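Local coordinates for F5/8 type C domain protein (Bacteroides ovatus, PDB 4ZRX) that probably hydrolyses alpha-L-fucosyl linkages of glycans, using a TIM-barrel catalytic domain joined to an F5/8 type C domain, at residues 12-17 and 24-29; 45-50 and 91-96; 496-501 and 580-585. All blocks are in the same frame, centred on the assembly; numbering follows the deposited sequence. Where two conformers were deposited one is given.

Interaction 1 (12-17 and 24-29)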
ATOM      1  N   VAL A  12     -15.503 -22.418   9.190  1.00 27.96           N
ATOM      2  CA  VAL A  12     -16.484 -22.988  10.079  1.00 29.85           C
ATOM      3  C   VAL A  12     -17.875 -22.652   9.574  1.00 30.81           C
ATOM      4  O   VAL A  12     -18.123 -21.557   9.136  1.00 28.27           O
ATOM      5  CB  VAL A  12     -16.282 -22.488  11.550  1.00 29.42           C
ATOM      6  CG1 VAL A  12     -16.417 -20.939  11.696  1.00 28.86           C
ATOM      7  CG2 VAL A  12     -17.252 -23.166  12.480  1.00 31.40           C
ATOM      8  N   GLU A  13     -18.779 -23.638   9.641  1.00 33.11           N
ATOM      9  CA  GLU A  13     -20.187 -23.478   9.293  0.50 35.19           C
ATOM     10  C   GLU A  13     -20.986 -23.364  10.591  1.00 35.93           C
ATOM     11  O   GLU A  13     -20.833 -24.210  11.467  1.00 37.36           O
ATOM     12  CB  GLU A  13     -20.665 -24.721   8.515  0.50 37.45           C
ATOM     13  CG  GLU A  13     -20.023 -24.870   7.147  0.50 38.05           C
ATOM     14  CD  GLU A  13     -19.259 -26.195   6.938  0.50 39.70           C
ATOM     15  OE1 GLU A  13     -18.566 -26.692   7.870  0.50 41.59           O
ATOM     16  OE2 GLU A  13     -19.309 -26.704   5.806  0.50 40.11           O
ATOM     17  N   PHE A  14     -21.831 -22.355  10.727  1.00 35.25           N
ATOM     18  CA  PHE A  14     -22.632 -22.224  11.918  1.00 36.75           C
ATOM     19  C   PHE A  14     -23.859 -23.145  11.730  1.00 39.23           C
ATOM     20  O   PHE A  14     -24.442 -23.177  10.642  1.00 39.22           O
ATOM     21  CB  PHE A  14     -23.108 -20.801  12.129  1.00 35.58           C
ATOM     22  CG  PHE A  14     -22.013 -19.800  12.231  1.00 34.47           C
ATOM     23  CD1 PHE A  14     -20.853 -20.059  12.981  1.00 32.92           C
ATOM     24  CD2 PHE A  14     -22.161 -18.562  11.615  1.00 33.33           C
ATOM     25  CE1 PHE A  14     -19.838 -19.099  13.075  1.00 31.89           C
ATOM     26  CE2 PHE A  14     -21.132 -17.597  11.707  1.00 32.64           C
ATOM     27  CZ  PHE A  14     -19.983 -17.882  12.463  1.00 31.42           C
ATOM     28  N   PRO A  15     -24.214 -23.914  12.767  1.00 41.92           N
ATOM     29  CA  PRO A  15     -25.467 -24.701  12.707  1.00 45.69           C
ATOM     30  C   PRO A  15     -26.674 -23.808  12.487  1.00 47.53           C
ATOM     31  O   PRO A  15     -26.676 -22.643  12.872  1.00 45.82           O
ATOM     32  CB  PRO A  15     -25.555 -25.354  14.088  1.00 45.73           C
ATOM     33  CG  PRO A  15     -24.187 -25.328  14.626  1.00 44.61           C
ATOM     34  CD  PRO A  15     -23.469 -24.162  14.012  1.00 41.95           C
ATOM     35  N   GLN A  16     -27.712 -24.386  11.917  1.00 52.51           N
ATOM     36  CA  GLN A  16     -28.772 -23.603  11.285  1.00 56.95           C
ATOM     37  C   GLN A  16     -29.447 -22.541  12.151  1.00 56.55           C
ATOM     38  O   GLN A  16     -29.770 -21.477  11.662  1.00 60.84           O
ATOM     39  CB  GLN A  16     -29.842 -24.524  10.703  1.00 60.48           C
ATOM     40  CG  GLN A  16     -30.321 -24.108   9.325  1.00 62.83           C
ATOM     41  CD  GLN A  16     -31.280 -25.127   8.761  1.00 65.95           C
ATOM     42  OE1 GLN A  16     -31.954 -25.833   9.510  1.00 68.50           O
ATOM     43  NE2 GLN A  16     -31.341 -25.222   7.445  1.00 68.14           N
ATOM     44  N   SER A  17     -29.682 -22.804  13.410  1.00 56.10           N
ATOM     45  CA  SER A  17     -30.257 -21.758  14.239  1.00 57.87           C
ATOM     46  C   SER A  17     -29.338 -21.500  15.420  1.00 55.38           C
ATOM     47  O   SER A  17     -29.757 -21.463  16.564  1.00 55.55           O
ATOM     48  CB  SER A  17     -31.682 -22.134  14.664  1.00 62.63           C
ATOM     49  OG  SER A  17     -31.687 -23.361  15.367  1.00 67.69           O
ATOM     50  N   VAL A  24     -20.376 -16.358  17.981  1.00 28.80           N
ATOM     51  CA  VAL A  24     -19.208 -15.699  18.516  1.00 28.91           C
ATOM     52  C   VAL A  24     -18.202 -16.705  19.080  1.00 28.74           C
ATOM     53  O   VAL A  24     -17.010 -16.564  18.845  1.00 25.98           O
ATOM     54  CB  VAL A  24     -19.589 -14.634  19.553  1.00 28.88           C
ATOM     55  CG1 VAL A  24     -18.403 -14.183  20.331  1.00 29.04           C
ATOM     56  CG2 VAL A  24     -20.211 -13.451  18.825  1.00 28.33           C
ATOM     57  N   ASP A  25     -18.706 -17.723  19.781  1.00 28.82           N
ATOM     58  CA  ASP A  25     -17.868 -18.776  20.361  1.00 29.50           C
ATOM     59  C   ASP A  25     -17.124 -19.552  19.270  1.00 29.22           C
ATOM     60  O   ASP A  25     -15.927 -19.817  19.373  1.00 29.28           O
ATOM     61  CB  ASP A  25     -18.787 -19.741  21.187  1.00 30.92           C
ATOM     62  CG  ASP A  25     -18.024 -20.781  21.955  1.00 32.28           C
ATOM     63  OD1 ASP A  25     -17.551 -21.749  21.355  1.00 34.15           O
ATOM     64  OD2 ASP A  25     -17.979 -20.683  23.201  1.00 34.20           O
HETATM   65  N   MSE A  26     -17.837 -19.890  18.194  1.00 29.10           N
HETATM   66  CA  MSE A  26     -17.233 -20.605  17.103  1.00 29.07           C
HETATM   67  C   MSE A  26     -16.250 -19.685  16.354  1.00 26.70           C
HETATM   68  O   MSE A  26     -15.136 -20.076  16.015  1.00 26.00           O
HETATM   69  CB  MSE A  26     -18.310 -21.160  16.180  1.00 31.98           C
HETATM   70  CG  MSE A  26     -19.148 -22.241  16.899  1.00 34.40           C
HETATM   71 SE   MSE A  26     -20.532 -22.928  15.728  0.75 39.71          SE
HETATM   72  CE  MSE A  26     -19.453 -24.213  14.751  1.00 40.49           C
ATOM     73  N   ALA A  27     -16.673 -18.457  16.131  1.00 25.14           N
ATOM     74  CA  ALA A  27     -15.814 -17.480  15.419  1.00 24.01           C
ATOM     75  C   ALA A  27     -14.448 -17.296  16.104  1.00 23.36           C
ATOM     76  O   ALA A  27     -13.409 -17.176  15.465  1.00 21.92           O
ATOM     77  CB  ALA A  27     -16.526 -16.113  15.337  1.00 23.33           C
ATOM     78  N   ALA A  28     -14.480 -17.276  17.439  1.00 23.64           N
ATOM     79  CA  ALA A  28     -13.298 -17.086  18.237  1.00 22.82           C
ATOM     80  C   ALA A  28     -12.316 -18.227  18.072  1.00 22.98           C
ATOM     81  O   ALA A  28     -11.134 -18.083  18.410  1.00 22.08           O
ATOM     82  CB  ALA A  28     -13.691 -16.920  19.739  1.00 24.05           C
ATOM     83  N   ARG A  29     -12.788 -19.383  17.606  1.00 22.47           N
ATOM     84  CA  ARG A  29     -11.923 -20.545  17.514  1.00 23.23           C
ATOM     85  C   ARG A  29     -11.624 -20.954  16.103  1.00 22.45           C
ATOM     86  O   ARG A  29     -11.165 -22.063  15.837  1.00 22.43           O
ATOM     87  CB  ARG A  29     -12.566 -21.692  18.293  1.00 24.87           C
ATOM     88  CG  ARG A  29     -12.602 -21.383  19.762  1.00 26.30           C
ATOM     89  CD  ARG A  29     -13.265 -22.490  20.553  1.00 28.15           C
ATOM     90  NE  ARG A  29     -14.693 -22.531  20.280  1.00 29.57           N
ATOM     91  CZ  ARG A  29     -15.324 -23.481  19.597  1.00 31.64           C
ATOM     92  NH1 ARG A  29     -14.678 -24.520  19.076  1.00 33.20           N
ATOM     93  NH2 ARG A  29     -16.634 -23.394  19.427  1.00 33.49           N
TER
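The Phe14 ring meets 24-29 at its edge, close to its own plane. Met26 SE lies there, 5.3 Å from the centroid of the Phe14 ring and 79° off the ring normal. This is a Met-aromatic contact of the edge kind. The backbone N of Ala27 lies at the same rim.

Residue 26 is selenomethionine, and it does most of the work. Its CG stands anti to its carbonyl carbon (chi1 -66°), and the chain bends only at chi3. That bend (chi3 82°) carries the methyl CE to Val12 and Glu13 O, while SE meets Phe14 and Pro15. Pro15 CD packs against Met26 SE at 3.6 Å. Val12 CG2 touches Met26 CE at 3.3 Å, a tight carbon pair. The same methyl, Met26 CE, lies 3.6 Å from Glu13 O.

Leu280 of strand 279-290 packs on Val12, Phe14 and Ala27. It joins the strand end, the turn and helix 20-27 to the barrel sheet. Arg29 turns to other partners: its NH2 forms a salt bridge with Asp25 OD1. The two segments therefore hold together by apolar packing and selenium-ring contact, while the charge of Arg29 is paired within its own segment.

Interaction 2 (45-50 and 91-96). With EDO (1,2-ethanediol), chain D.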
ATOM      1  N   THR A  45       6.449  -8.248   1.570  1.00 14.46           N
ATOM      2  CA  THR A  45       6.804  -8.972   0.377  1.00 14.43           C
ATOM      3  C   THR A  45       6.890  -8.015  -0.809  1.00 14.30           C
ATOM      4  O   THR A  45       6.386  -6.909  -0.747  1.00 13.60           O
ATOM      5  CB  THR A  45       5.790 -10.043   0.075  1.00 14.93           C
ATOM      6  OG1 THR A  45       4.471  -9.499  -0.043  1.00 15.10           O
ATOM      7  CG2 THR A  45       5.744 -11.071   1.193  1.00 16.11           C
ATOM      8  N   ALA A  46       7.501  -8.459  -1.883  1.00 13.78           N
ATOM      9  CA  ALA A  46       7.712  -7.601  -3.049  1.00 14.65           C
ATOM     10  C   ALA A  46       7.018  -8.120  -4.287  1.00 15.39           C
ATOM     11  O   ALA A  46       7.149  -9.295  -4.644  1.00 17.48           O
ATOM     12  CB  ALA A  46       9.189  -7.469  -3.309  1.00 15.02           C
ATOM     13  N   PHE A  47       6.317  -7.228  -4.959  1.00 14.60           N
ATOM     14  CA  PHE A  47       5.691  -7.490  -6.266  1.00 14.64           C
ATOM     15  C   PHE A  47       6.703  -7.014  -7.310  1.00 15.19           C
ATOM     16  O   PHE A  47       7.341  -5.954  -7.136  1.00 15.67           O
ATOM     17  CB  PHE A  47       4.419  -6.658  -6.406  1.00 15.05           C
ATOM     18  CG  PHE A  47       3.156  -7.380  -6.812  1.00 15.55           C
ATOM     19  CD1 PHE A  47       3.131  -8.434  -7.690  1.00 16.15           C
ATOM     20  CD2 PHE A  47       1.934  -6.828  -6.408  1.00 16.08           C
ATOM     21  CE1 PHE A  47       1.882  -9.004  -8.065  1.00 17.25           C
ATOM     22  CE2 PHE A  47       0.724  -7.374  -6.766  1.00 16.73           C
ATOM     23  CZ  PHE A  47       0.703  -8.471  -7.612  1.00 17.23           C
ATOM     24  N   LEU A  48       6.844  -7.783  -8.404  1.00 15.49           N
ATOM     25  CA  LEU A  48       7.583  -7.405  -9.564  1.00 15.73           C
ATOM     26  C   LEU A  48       6.690  -7.425 -10.802  1.00 15.91           C
ATOM     27  O   LEU A  48       6.465  -8.490 -11.422  1.00 16.88           O
ATOM     28  CB  LEU A  48       8.762  -8.353  -9.753  1.00 17.08           C
ATOM     29  CG  LEU A  48       9.796  -8.404  -8.635  1.00 18.03           C
ATOM     30  CD1 LEU A  48      10.680  -9.666  -8.748  1.00 18.99           C
ATOM     31  CD2 LEU A  48      10.666  -7.147  -8.670  1.00 19.42           C
ATOM     32  N   HIS A  49       6.125  -6.290 -11.159  1.00 15.05           N
ATOM     33  CA  HIS A  49       5.437  -6.146 -12.426  1.00 15.51           C
ATOM     34  C   HIS A  49       6.465  -5.871 -13.507  1.00 15.60           C
ATOM     35  O   HIS A  49       7.128  -4.830 -13.512  1.00 15.73           O
ATOM     36  CB  HIS A  49       4.395  -5.048 -12.385  1.00 15.50           C
ATOM     37  CG  HIS A  49       3.135  -5.422 -11.698  1.00 15.95           C
ATOM     38  ND1 HIS A  49       3.051  -5.622 -10.341  1.00 16.07           N
ATOM     39  CD2 HIS A  49       1.884  -5.554 -12.171  1.00 17.08           C
ATOM     40  CE1 HIS A  49       1.809  -5.922 -10.027  1.00 17.15           C
ATOM     41  NE2 HIS A  49       1.081  -5.859 -11.121  1.00 17.10           N
ATOM     42  N   PHE A  50       6.564  -6.831 -14.431  1.00 15.43           N
ATOM     43  CA  PHE A  50       7.527  -6.825 -15.504  1.00 15.69           C
ATOM     44  C   PHE A  50       6.949  -7.630 -16.648  1.00 15.89           C
ATOM     45  O   PHE A  50       6.312  -8.668 -16.468  1.00 16.10           O
ATOM     46  CB  PHE A  50       8.835  -7.432 -15.022  1.00 16.40           C
ATOM     47  CG  PHE A  50       9.944  -7.313 -16.026  1.00 17.03           C
ATOM     48  CD1 PHE A  50      10.426  -6.065 -16.416  1.00 17.45           C
ATOM     49  CD2 PHE A  50      10.527  -8.455 -16.538  1.00 17.67           C
ATOM     50  CE1 PHE A  50      11.472  -5.965 -17.312  1.00 18.98           C
ATOM     51  CE2 PHE A  50      11.532  -8.350 -17.484  1.00 18.24           C
ATOM     52  CZ  PHE A  50      12.038  -7.113 -17.851  1.00 18.16           C
HETATM   53  N   MSE A  91       9.605 -12.300   0.286  1.00 16.91           N
HETATM   54  CA  MSE A  91       9.218 -13.054  -0.892  1.00 16.90           C
HETATM   55  C   MSE A  91       9.254 -12.052  -2.060  1.00 17.03           C
HETATM   56  O   MSE A  91       9.069 -10.844  -1.884  1.00 16.57           O
HETATM   57  CB  MSE A  91       7.818 -13.621  -0.742  1.00 17.34           C
HETATM   58  CG  MSE A  91       7.436 -14.522  -1.816  1.00 18.28           C
HETATM   59 SE   MSE A  91       5.671 -15.231  -1.670  0.75 19.18          SE
HETATM   60  CE  MSE A  91       4.844 -13.609  -2.191  1.00 22.28           C
ATOM     61  N   VAL A  92       9.524 -12.577  -3.231  1.00 16.97           N
ATOM     62  CA  VAL A  92       9.333 -11.840  -4.467  1.00 17.37           C
ATOM     63  C   VAL A  92       8.272 -12.515  -5.293  1.00 17.64           C
ATOM     64  O   VAL A  92       8.203 -13.777  -5.405  1.00 19.64           O
ATOM     65  CB  VAL A  92      10.639 -11.685  -5.248  1.00 19.49           C
ATOM     66  CG1 VAL A  92      11.687 -10.976  -4.409  1.00 20.44           C
ATOM     67  CG2 VAL A  92      11.231 -12.966  -5.646  1.00 20.83           C
ATOM     68  N   LEU A  93       7.375 -11.707  -5.858  1.00 16.57           N
ATOM     69  CA  LEU A  93       6.237 -12.225  -6.573  1.00 17.73           C
ATOM     70  C   LEU A  93       6.204 -11.648  -7.965  1.00 16.67           C
ATOM     71  O   LEU A  93       5.963 -10.465  -8.146  1.00 15.70           O
ATOM     72  CB  LEU A  93       4.946 -11.882  -5.791  1.00 19.81           C
ATOM     73  CG  LEU A  93       3.579 -12.104  -6.435  1.00 24.35           C
ATOM     74  CD1 LEU A  93       3.317 -13.398  -6.833  1.00 24.88           C
ATOM     75  CD2 LEU A  93       2.451 -11.699  -5.408  1.00 26.14           C
ATOM     76  N   LEU A  94       6.436 -12.492  -8.961  1.00 16.29           N
ATOM     77  CA  LEU A  94       6.614 -12.019 -10.354  1.00 16.23           C
ATOM     78  C   LEU A  94       5.349 -12.165 -11.172  1.00 16.35           C
ATOM     79  O   LEU A  94       4.694 -13.215 -11.148  1.00 16.44           O
ATOM     80  CB  LEU A  94       7.742 -12.837 -11.024  1.00 17.25           C
ATOM     81  CG  LEU A  94       8.027 -12.553 -12.456  1.00 17.47           C
ATOM     82  CD1 LEU A  94       8.707 -11.214 -12.594  1.00 17.73           C
ATOM     83  CD2 LEU A  94       8.932 -13.592 -13.005  1.00 19.02           C
ATOM     84  N   THR A  95       5.020 -11.160 -11.979  1.00 15.76           N
ATOM     85  CA  THR A  95       3.992 -11.240 -12.993  1.00 15.85           C
ATOM     86  C   THR A  95       4.485 -12.090 -14.185  1.00 15.54           C
ATOM     87  O   THR A  95       4.905 -11.573 -15.233  1.00 17.11           O
ATOM     88  CB  THR A  95       3.545  -9.875 -13.509  1.00 16.12           C
ATOM     89  OG1 THR A  95       4.669  -9.126 -14.000  1.00 15.84           O
ATOM     90  CG2 THR A  95       2.904  -9.050 -12.343  1.00 16.82           C
ATOM     91  N   ALA A  96       4.374 -13.398 -14.039  1.00 15.46           N
ATOM     92  CA  ALA A  96       4.803 -14.320 -15.073  1.00 16.16           C
ATOM     93  C   ALA A  96       3.937 -14.128 -16.345  1.00 16.11           C
ATOM     94  O   ALA A  96       4.401 -14.344 -17.474  1.00 17.12           O
ATOM     95  CB  ALA A  96       4.687 -15.749 -14.548  1.00 16.64           C
TER
HETATM   96  C1  EDO D 703      -2.043  -6.443 -10.227  1.00 26.04           C
HETATM   97  O1  EDO D 703      -1.629  -5.967 -11.507  1.00 23.30           O
HETATM   98  C2  EDO D 703      -2.470  -5.245  -9.401  1.00 27.91           C
HETATM   99  O2  EDO D 703      -3.461  -4.503 -10.129  1.00 30.19           O
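Thr95, Leu48 and Leu93 carry this parallel strand pair. Leu48 is held between the other two. Leu48 N donates to Leu93 O (2.8 Å), and Leu48 O accepts from Thr95 N (3.1 Å) in an almost straight bond of 173°. One step earlier, Leu93 N donates to Ala46 O.

Thr95 uses both branches of its side chain. Thr95 OG1 stands between its backbone N and carbonyl carbon (chi1 56°) and faces two carbonyls, 3.0 Å from Phe50 O and 3.2 Å from Leu48 O. Its single proton can serve one of them at a time. The methyl turns the other way. Thr95 CG2 sits over a face of the His49 ring, 3.7 Å from its centroid, in a CH-pi contact.

Leu93 runs alongside Phe47, pointing the same way. Leu93 CD2 lies over one face of the Phe47 ring, 4.2 Å from the centroid. On the other side of the sheet, Leu48 CD1 crosses to Val92 CB at 4.0 Å, and Leu48 CB meets Leu94 CD1. Helices 77-86 and 126-137 cover that side.

His49 NE2 is hydrogen-bonded to O1 of a 1,2-ethanediol (2.7 Å), probably from the crystallisation liquor. Glu230 and His98 also bind the diol, and Asn328 holds His49 ND1. Adjacent parallel strands with helix 77-86 between them in sequence form a beta-alpha-beta unit of the TIM barrel. The diol lies by the C-terminal ends of these strands, where such barrels place their active site, consistent with a sugar pocket.

Interaction 3 (496-501 and 580-585)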
ATOM      1  N   VAL A 496      16.497  38.791  -3.676  1.00 46.24           N
ATOM      2  CA  VAL A 496      16.548  38.142  -4.982  1.00 45.43           C
ATOM      3  C   VAL A 496      16.038  39.052  -6.082  1.00 44.73           C
ATOM      4  O   VAL A 496      15.414  40.078  -5.812  1.00 43.13           O
ATOM      5  CB  VAL A 496      15.710  36.836  -4.991  1.00 44.08           C
ATOM      6  CG1 VAL A 496      16.382  35.816  -4.074  1.00 44.57           C
ATOM      7  CG2 VAL A 496      14.216  37.097  -4.599  1.00 41.92           C
ATOM      8  N   THR A 497      16.290  38.636  -7.318  1.00 44.69           N
ATOM      9  CA  THR A 497      15.677  39.255  -8.467  1.00 44.39           C
ATOM     10  C   THR A 497      14.664  38.293  -9.050  1.00 42.72           C
ATOM     11  O   THR A 497      15.003  37.153  -9.393  1.00 42.95           O
ATOM     12  CB  THR A 497      16.724  39.638  -9.466  1.00 47.76           C
ATOM     13  OG1 THR A 497      17.675  40.480  -8.800  1.00 48.74           O
ATOM     14  CG2 THR A 497      16.112  40.398 -10.640  1.00 48.59           C
ATOM     15  N   LEU A 498      13.429  38.772  -9.177  1.00 40.79           N
ATOM     16  CA  LEU A 498      12.296  37.968  -9.648  1.00 39.86           C
ATOM     17  C   LEU A 498      11.936  38.208 -11.128  1.00 39.90           C
ATOM     18  O   LEU A 498      11.932  39.346 -11.579  1.00 40.74           O
ATOM     19  CB  LEU A 498      11.072  38.272  -8.802  1.00 38.87           C
ATOM     20  CG  LEU A 498      11.184  38.105  -7.284  1.00 39.25           C
ATOM     21  CD1 LEU A 498       9.816  38.335  -6.692  1.00 38.94           C
ATOM     22  CD2 LEU A 498      11.761  36.762  -6.865  1.00 40.13           C
ATOM     23  N   SER A 499      11.644  37.142 -11.881  1.00 37.92           N
ATOM     24  CA  SER A 499      11.021  37.269 -13.217  1.00 37.60           C
ATOM     25  C   SER A 499       9.484  37.104 -13.196  1.00 36.00           C
ATOM     26  O   SER A 499       8.800  37.392 -14.169  1.00 34.43           O
ATOM     27  CB  SER A 499      11.654  36.272 -14.205  1.00 40.64           C
ATOM     28  OG  SER A 499      11.584  34.940 -13.708  1.00 40.69           O
ATOM     29  N   SER A 500       8.936  36.588 -12.105  1.00 33.90           N
ATOM     30  CA  SER A 500       7.492  36.323 -12.035  1.00 33.35           C
ATOM     31  C   SER A 500       7.131  35.924 -10.621  1.00 32.86           C
ATOM     32  O   SER A 500       8.033  35.570  -9.821  1.00 32.19           O
ATOM     33  CB  SER A 500       7.082  35.181 -12.989  1.00 33.53           C
ATOM     34  OG  SER A 500       7.589  33.909 -12.541  1.00 34.35           O
ATOM     35  N   PHE A 501       5.830  36.011 -10.313  1.00 31.48           N
ATOM     36  CA  PHE A 501       5.237  35.282  -9.208  1.00 30.34           C
ATOM     37  C   PHE A 501       4.101  34.452  -9.787  1.00 29.02           C
ATOM     38  O   PHE A 501       3.585  34.722 -10.877  1.00 28.40           O
ATOM     39  CB  PHE A 501       4.756  36.159  -8.040  1.00 30.35           C
ATOM     40  CG  PHE A 501       3.351  36.723  -8.187  1.00 29.61           C
ATOM     41  CD1 PHE A 501       3.108  37.826  -8.993  1.00 30.49           C
ATOM     42  CD2 PHE A 501       2.300  36.184  -7.507  1.00 29.46           C
ATOM     43  CE1 PHE A 501       1.855  38.366  -9.128  1.00 29.64           C
ATOM     44  CE2 PHE A 501       1.012  36.734  -7.644  1.00 29.38           C
ATOM     45  CZ  PHE A 501       0.816  37.843  -8.466  1.00 30.58           C
ATOM     46  N   ILE A 580       1.707  30.647  -3.205  1.00 28.74           N
ATOM     47  CA  ILE A 580       2.497  31.616  -3.898  1.00 29.21           C
ATOM     48  C   ILE A 580       3.793  30.962  -4.321  1.00 29.23           C
ATOM     49  O   ILE A 580       4.377  30.190  -3.547  1.00 30.21           O
ATOM     50  CB  ILE A 580       2.782  32.812  -2.963  1.00 30.77           C
ATOM     51  CG1 ILE A 580       1.471  33.518  -2.590  1.00 30.89           C
ATOM     52  CG2 ILE A 580       3.784  33.738  -3.596  1.00 31.12           C
ATOM     53  CD1 ILE A 580       0.730  34.117  -3.756  1.00 31.43           C
ATOM     54  N   GLY A 581       4.244  31.262  -5.541  1.00 29.26           N
ATOM     55  CA  GLY A 581       5.601  30.915  -5.996  1.00 29.34           C
ATOM     56  C   GLY A 581       6.260  32.150  -6.594  1.00 30.00           C
ATOM     57  O   GLY A 581       5.602  33.149  -6.918  1.00 29.05           O
ATOM     58  N   VAL A 582       7.574  32.062  -6.744  1.00 30.78           N
ATOM     59  CA  VAL A 582       8.343  33.055  -7.442  1.00 31.71           C
ATOM     60  C   VAL A 582       9.435  32.369  -8.278  1.00 33.68           C
ATOM     61  O   VAL A 582       9.892  31.253  -7.928  1.00 33.20           O
ATOM     62  CB  VAL A 582       8.985  34.080  -6.435  1.00 32.36           C
ATOM     63  CG1 VAL A 582       7.917  34.797  -5.610  1.00 31.91           C
ATOM     64  CG2 VAL A 582      10.032  33.415  -5.484  1.00 33.44           C
HETATM   65  N   MSE A 583       9.891  33.074  -9.323  1.00 33.84           N
HETATM   66  CA  MSE A 583      11.012  32.648 -10.114  1.00 37.13           C
HETATM   67  C   MSE A 583      12.105  33.666  -9.960  1.00 39.33           C
HETATM   68  O   MSE A 583      11.937  34.842 -10.316  1.00 40.24           O
HETATM   69  CB  MSE A 583      10.647  32.464 -11.582  1.00 38.61           C
HETATM   70  CG  MSE A 583       9.654  31.326 -11.804  1.00 39.30           C
HETATM   71 SE   MSE A 583      10.411  29.527 -11.380  0.75 42.74          SE
HETATM   72  CE  MSE A 583      11.723  29.416 -12.844  1.00 43.13           C
ATOM     73  N   VAL A 584      13.193  33.195  -9.363  1.00 40.97           N
ATOM     74  CA  VAL A 584      14.433  33.950  -9.200  1.00 44.00           C
ATOM     75  C   VAL A 584      15.293  33.744 -10.458  1.00 46.19           C
ATOM     76  O   VAL A 584      15.388  32.628 -10.991  1.00 44.18           O
ATOM     77  CB  VAL A 584      15.183  33.445  -7.940  1.00 45.72           C
ATOM     78  CG1 VAL A 584      16.610  34.035  -7.825  1.00 48.48           C
ATOM     79  CG2 VAL A 584      14.366  33.759  -6.707  1.00 45.45           C
ATOM     80  N   ILE A 585      15.959  34.804 -10.889  1.00 48.04           N
ATOM     81  CA  ILE A 585      16.818  34.751 -12.059  1.00 53.24           C
ATOM     82  C   ILE A 585      18.209  34.319 -11.615  1.00 55.31           C
ATOM     83  O   ILE A 585      18.836  35.048 -10.854  1.00 57.74           O
ATOM     84  CB  ILE A 585      16.848  36.133 -12.746  1.00 56.55           C
ATOM     85  CG1 ILE A 585      15.410  36.491 -13.162  1.00 56.70           C
ATOM     86  CG2 ILE A 585      17.825  36.137 -13.952  1.00 59.34           C
ATOM     87  CD1 ILE A 585      15.235  37.869 -13.745  1.00 58.33           C
TER
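Leu498 and Val584 form an antiparallel non-hydrogen-bonded pair; the axes of strands 496-498 and 580-584 run at 105° to each other, and the chain turns a corner at Ser499. Ile585 N donates to Thr497 O (2.9 Å) and Ser499 N to Met583 O (2.8 Å). Beyond the corner, Met583 N donates to Ser500 O (3.2 Å).

Leu498, Phe501, Val582 and Val584 point to one face. Leu498 CD2 lies 3.9 Å from Val582 CB and 4.0 Å from Val584 CG2. Val496 meets Val584 at about a right angle, Val496 CB lying 3.8 Å from Val584 CG2. This is one sheet of the beta sandwich expected of an F5/8 type C domain, and strands 548-552 and 555-558 also pair with 495-503. Phe501 reaches between the layers, stacking on Phe520 and touching Leu563.

Val584 sets CG2 anti to its carbonyl carbon and CG1 anti to its N (chi1 171°), which spreads both methyls toward Val496. With an alanine here, Val496 would probably lose its apolar partner and a gap would be likely to open beside Leu498 CD2. On the other face, Ser500 OG packs 3.4 Å from Met583 CG. Ile585 CD1 touches Ser499 CB at the outer end.

Overall arrangement
Interaction 2 is fully buried, while interactions 1 and 3 are only partly so. Interactions 1 and 2 belong to the same fucosidase-family region and reach the same mixed sheet, yet their centres lie 37 Å apart. Interaction 1 is at the periphery and joins a strand end to a short helix mainly by side-chain packing, without backbone bonds between its segments. Interaction 2 is built into the barrel wall, with regular backbone bonds, and opens on the probable active site. Interaction 3 also pairs strands, but antiparallel and bent round a corner, in the separate beta-sandwich region. Its centre is 45 Å from that of interaction 2 and 68 Å from that of interaction 1, on the opposite side of the chain's centre from the latter.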